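Local coordinates for protein enoyl-CoA hydratase (Thermus thermophilus, PDB 1WZ8) that probably catalyses the reversible addition of water to 2-enoyl-CoA thioesters, as a hexameric member of the crotonase (enoyl-CoA hydratase/isomerase) family, at residues A[77-82]-A[241-246]; A[139-142]-A[147-150]. One frame throughout, in Å; residues are numbered along the deposited sequence.

Overall arrangement
From the N terminus the chain runs through the first strands of the crotonase core and reaches helix 73-81, where the first half of contact 1 lies. Contact 1 joins this helix to the turn between helices 229-241 and 246-256, closing a loop of 158 residues that holds most of the remaining fold. Nested inside that loop is contact 2, a short closure in which 139-142, just after strand 136-138 and including the start of helix 141-144, is met by 147-150 soon after that helix ends. The two contacts lie on the same side of the chain's centre, their own centres about 14 Å apart, without touching. Helix 229-241 relates them: its E239 touches contact 2, and its end leads into contact 1.

Contact 1 of 2, residues A[77-82]-A[241-246]; sequences EEMRAS and LGFSGK
F243 reaches across to M79 and R80 from the turn between helices 229-241 and 246-256, and this one aromatic residue carries its segment's side of the contact. Before it, G242 begins the turn, its O accepting a backbone hydrogen bond from G245 N. The F243 side chain then points toward helix 73-81, where M79 lies along the CE2 and CZ part of the ring. M79 CB is 3.6 Å from F243 CE2, and its methyl CE is 3.4 Å from F243 CZ. The sulfur makes an oblique Met-aromatic contact: M79 SD is 4.6 Å from the centroid of the F243 ring, 52° off its normal. With CG anti to the carbonyl carbon (chi1 -61°) and a bend at chi3 (66°), the M79 chain brings both sulfur and methyl to the ring. A flexible, polarisable thioether suits a buried place beside an aromatic, and L86 of helix 83-102 touches both residues. Next to M79 on the ring, R80 CG lies 3.9 Å from F243 CD2. F243 O is 3.5 Å from R80 CG and accepts from a water at 3.1 Å that also donates to R80 O. An arginine suits this partly exposed edge, packing its aliphatic part on F243 while R80 NE makes a long salt bridge to E77 OE1 within helix 73-81. After F243, S244 OG is hydrogen-bonded to H83 of a second subunit, and G245 stands at the N-cap of helix 246-256. With no direct hydrogen bond across, the two segments are held by apolar and sulfur-aromatic packing, while one water links their backbone carbonyls.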
loop_
_atom_site.group_PDB
_atom_site.type_symbol
_atom_site.label_atom_id
_atom_site.label_comp_id
_atom_site.label_asym_id
_atom_site.label_seq_id
_atom_site.Cartn_x
_atom_site.Cartn_y
_atom_site.Cartn_z
ATOM N N GLU A 77 -18.980 -3.986 -30.326
ATOM C CA GLU A 77 -20.420 -3.857 -30.515
ATOM C C GLU A 77 -21.180 -4.805 -29.596
ATOM O O GLU A 77 -22.241 -4.453 -29.078
ATOM C CB GLU A 77 -20.798 -4.129 -31.973
ATOM C CG GLU A 77 -20.345 -3.047 -32.945
ATOM C CD GLU A 77 -21.062 -1.721 -32.737
ATOM O OE1 GLU A 77 -21.870 -1.608 -31.789
ATOM O OE2 GLU A 77 -20.815 -0.786 -33.529
ATOM N N GLU A 78 -20.640 -6.004 -29.396
ATOM C CA GLU A 78 -21.275 -6.983 -28.525
ATOM C C GLU A 78 -21.349 -6.448 -27.097
ATOM O O GLU A 78 -22.377 -6.563 -26.425
ATOM C CB GLU A 78 -20.490 -8.297 -28.521
ATOM C CG GLU A 78 -21.013 -9.286 -27.492
ATOM C CD GLU A 78 -20.144 -10.516 -27.346
ATOM O OE1 GLU A 78 -18.908 -10.373 -27.251
ATOM O OE2 GLU A 78 -20.703 -11.630 -27.305
ATOM N N MET A 79 -20.240 -5.874 -26.642
ATOM C CA MET A 79 -20.150 -5.301 -25.303
ATOM C C MET A 79 -21.180 -4.185 -25.143
ATOM O O MET A 79 -21.885 -4.109 -24.141
ATOM C CB MET A 79 -18.750 -4.721 -25.080
ATOM C CG MET A 79 -17.622 -5.729 -25.169
ATOM S SD MET A 79 -16.000 -4.923 -25.194
ATOM C CE MET A 79 -15.946 -4.207 -23.562
ATOM N N ARG A 80 -21.250 -3.319 -26.147
ATOM C CA ARG A 80 -22.163 -2.179 -26.146
ATOM C C ARG A 80 -23.647 -2.537 -26.157
ATOM O O ARG A 80 -24.476 -1.764 -25.681
ATOM C CB ARG A 80 -21.876 -1.290 -27.360
ATOM C CG ARG A 80 -21.137 0.001 -27.052
ATOM C CD ARG A 80 -20.863 0.781 -28.335
ATOM N NE ARG A 80 -22.057 0.889 -29.173
ATOM C CZ ARG A 80 -23.132 1.607 -28.861
ATOM N NH1 ARG A 80 -23.163 2.292 -27.726
ATOM N NH2 ARG A 80 -24.181 1.629 -29.676
ATOM N N ALA A 81 -23.977 -3.703 -26.696
ATOM C CA ALA A 81 -25.370 -4.112 -26.815
ATOM C C ALA A 81 -25.951 -4.987 -25.706
ATOM O O ALA A 81 -27.160 -5.231 -25.684
ATOM C CB ALA A 81 -25.573 -4.800 -28.164
ATOM N N SER A 82 -25.116 -5.450 -24.783
ATOM C CA SER A 82 -25.601 -6.313 -23.714
ATOM C C SER A 82 -24.840 -6.165 -22.398
ATOM O O SER A 82 -23.612 -6.166 -22.384
ATOM C CB SER A 82 -25.538 -7.772 -24.177
ATOM O OG SER A 82 -25.644 -8.670 -23.089
ATOM N N LEU A 241 -17.783 1.631 -17.904
ATOM C CA LEU A 241 -18.923 2.488 -17.613
ATOM C C LEU A 241 -19.103 3.421 -18.808
ATOM O O LEU A 241 -20.206 3.886 -19.092
ATOM C CB LEU A 241 -18.682 3.304 -16.345
ATOM C CG LEU A 241 -19.062 2.595 -15.046
ATOM C CD1 LEU A 241 -18.485 3.349 -13.850
ATOM C CD2 LEU A 241 -20.589 2.506 -14.954
ATOM N N GLY A 242 -18.008 3.674 -19.518
ATOM C CA GLY A 242 -18.061 4.552 -20.673
ATOM C C GLY A 242 -18.713 3.934 -21.900
ATOM O O GLY A 242 -19.014 4.639 -22.866
ATOM N N PHE A 243 -18.940 2.624 -21.875
ATOM C CA PHE A 243 -19.554 1.959 -23.020
ATOM C C PHE A 243 -21.004 2.363 -23.262
ATOM O O PHE A 243 -21.544 2.134 -24.345
ATOM C CB PHE A 243 -19.433 0.438 -22.885
ATOM C CG PHE A 243 -18.195 -0.120 -23.533
ATOM C CD1 PHE A 243 -16.931 0.262 -23.092
ATOM C CD2 PHE A 243 -18.293 -0.986 -24.620
ATOM C CE1 PHE A 243 -15.783 -0.202 -23.723
ATOM C CE2 PHE A 243 -17.148 -1.459 -25.260
ATOM C CZ PHE A 243 -15.891 -1.065 -24.811
ATOM N N SER A 244 -21.629 2.974 -22.262
ATOM C CA SER A 244 -23.011 3.422 -22.399
ATOM C C SER A 244 -23.059 4.934 -22.618
ATOM O O SER A 244 -24.129 5.544 -22.600
ATOM C CB SER A 244 -23.813 3.049 -21.150
ATOM O OG SER A 244 -23.221 3.587 -19.981
ATOM N N GLY A 245 -21.890 5.530 -22.834
ATOM C CA GLY A 245 -21.813 6.965 -23.045
ATOM C C GLY A 245 -21.792 7.365 -24.508
ATOM O O GLY A 245 -21.517 6.546 -25.383
ATOM N N LYS A 246 -22.083 8.635 -24.774
ATOM C CA LYS A 246 -22.101 9.133 -26.142
ATOM C C LYS A 246 -20.703 9.282 -26.738
ATOM O O LYS A 246 -20.550 9.385 -27.957
ATOM C CB LYS A 246 -22.848 10.471 -26.205
ATOM C CG LYS A 246 -24.304 10.357 -25.778
ATOM C CD LYS A 246 -25.130 11.564 -26.199
ATOM C CE LYS A 246 -24.688 12.836 -25.497
ATOM N NZ LYS A 246 -25.588 13.976 -25.838
HETATM O O HOH W 1 -24.165 0.499 -24.420
#

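Contact 2 of 2, residues A[139-142]-A[147-150]; sequences DGHL and AAGD
H141 packs against A147 and A148 where the crotonase chain leaves strand 136-138, makes the short helix 141-144 and doubles back; an Asx turn, D139 OD2 accepting from H141 N, opens that helix. G140, at its N-cap, has a positive phi (76°) that glycine adopts easily. Starting at the backbone, H141 CB rests 3.6 Å from A147 O and 3.8 Å from A148 CA. A chi1 of -72° sets CG beside the backbone N, keeping it 3.8 Å from A147 O. On one edge ND1 donates to D139 OD1 at 3.1 Å, the acceptor almost in the ring plane, and more weakly to OD2. This His-carboxylate pair fixes the ring's rotation. At the far end NE2 hydrogen-bonds a methylpentanediol, most likely a crystallisation additive, that may nonetheless signal a binding pocket. The D150 carboxylate crosses this end obliquely, its plane 83° from the ring's, though their closest approach is too short to be trusted. A phenylalanine here, lacking the ring N-H, would probably leave the D139 carboxylate short of a partner and its own ring free to turn. A148 suits its place by being small: its CB lies 3.3 Å from D139 OD2, while its backbone N hydrogen-bonds T217 OG1 of a third subunit. Between the two acidic side chains sits a water, donating to D139 OD1 at 2.9 Å and to D150 OD1 at 2.6 Å.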
loop_
_atom_site.group_PDB
_atom_site.type_symbol
_atom_site.label_atom_id
_atom_site.label_comp_id
_atom_site.label_asym_id
_atom_site.label_seq_id
_atom_site.Cartn_x
_atom_site.Cartn_y
_atom_site.Cartn_z
ATOM N N ASP A 139 -2.002 2.642 -27.183
ATOM C CA ASP A 139 -3.077 2.238 -26.296
ATOM C C ASP A 139 -4.350 2.370 -27.134
ATOM O O ASP A 139 -5.121 1.420 -27.267
ATOM C CB ASP A 139 -3.143 3.162 -25.093
ATOM C CG ASP A 139 -4.327 2.858 -24.207
ATOM O OD1 ASP A 139 -4.258 1.889 -23.419
ATOM O OD2 ASP A 139 -5.335 3.580 -24.320
ATOM N N GLY A 140 -4.557 3.566 -27.683
ATOM C CA GLY A 140 -5.689 3.828 -28.559
ATOM C C GLY A 140 -7.096 4.012 -28.018
ATOM O O GLY A 140 -8.007 4.323 -28.786
ATOM N N HIS A 141 -7.290 3.853 -26.715
ATOM C CA HIS A 141 -8.640 3.957 -26.134
ATOM C C HIS A 141 -9.245 5.377 -26.223
ATOM O O HIS A 141 -10.416 5.563 -26.527
ATOM C CB HIS A 141 -8.565 3.509 -24.674
ATOM C CG HIS A 141 -8.364 2.016 -24.615
ATOM N ND1 HIS A 141 -7.162 1.433 -24.384
ATOM C CD2 HIS A 141 -9.322 1.009 -24.774
ATOM C CE1 HIS A 141 -7.393 0.106 -24.401
ATOM N NE2 HIS A 141 -8.677 -0.177 -24.633
ATOM N N LEU A 142 -8.454 6.409 -25.951
ATOM C CA LEU A 142 -8.962 7.776 -26.002
ATOM C C LEU A 142 -9.486 8.123 -27.392
ATOM O O LEU A 142 -10.410 8.923 -27.536
ATOM C CB LEU A 142 -7.870 8.761 -25.577
ATOM C CG LEU A 142 -7.680 8.928 -24.059
ATOM C CD1 LEU A 142 -8.945 9.522 -23.449
ATOM C CD2 LEU A 142 -7.361 7.585 -23.413
ATOM N N ALA A 147 -11.991 5.337 -21.566
ATOM C CA ALA A 147 -10.788 5.411 -20.745
ATOM C C ALA A 147 -9.812 4.282 -21.063
ATOM O O ALA A 147 -10.210 3.208 -21.525
ATOM C CB ALA A 147 -11.172 5.367 -19.267
ATOM N N ALA A 148 -8.526 4.528 -20.818
ATOM C CA ALA A 148 -7.501 3.521 -21.064
ATOM C C ALA A 148 -7.507 2.568 -19.878
ATOM O O ALA A 148 -6.666 2.664 -18.987
ATOM C CB ALA A 148 -6.134 4.182 -21.198
ATOM N N GLY A 149 -8.452 1.635 -19.869
ATOM C CA GLY A 149 -8.538 0.731 -18.738
ATOM C C GLY A 149 -8.232 -0.740 -18.924
ATOM O O GLY A 149 -8.461 -1.519 -17.999
ATOM N N ASP A 150 -7.695 -1.144 -20.072
ATOM C CA ASP A 150 -7.427 -2.566 -20.259
ATOM C C ASP A 150 -6.024 -3.058 -19.910
ATOM O O ASP A 150 -5.719 -4.237 -20.094
ATOM C CB ASP A 150 -7.809 -3.014 -21.681
ATOM C CG ASP A 150 -6.923 -2.425 -22.757
ATOM O OD1 ASP A 150 -5.920 -1.764 -22.431
ATOM O OD2 ASP A 150 -7.238 -2.637 -23.949
HETATM O O HOH W 2 -5.308 0.406 -21.165
#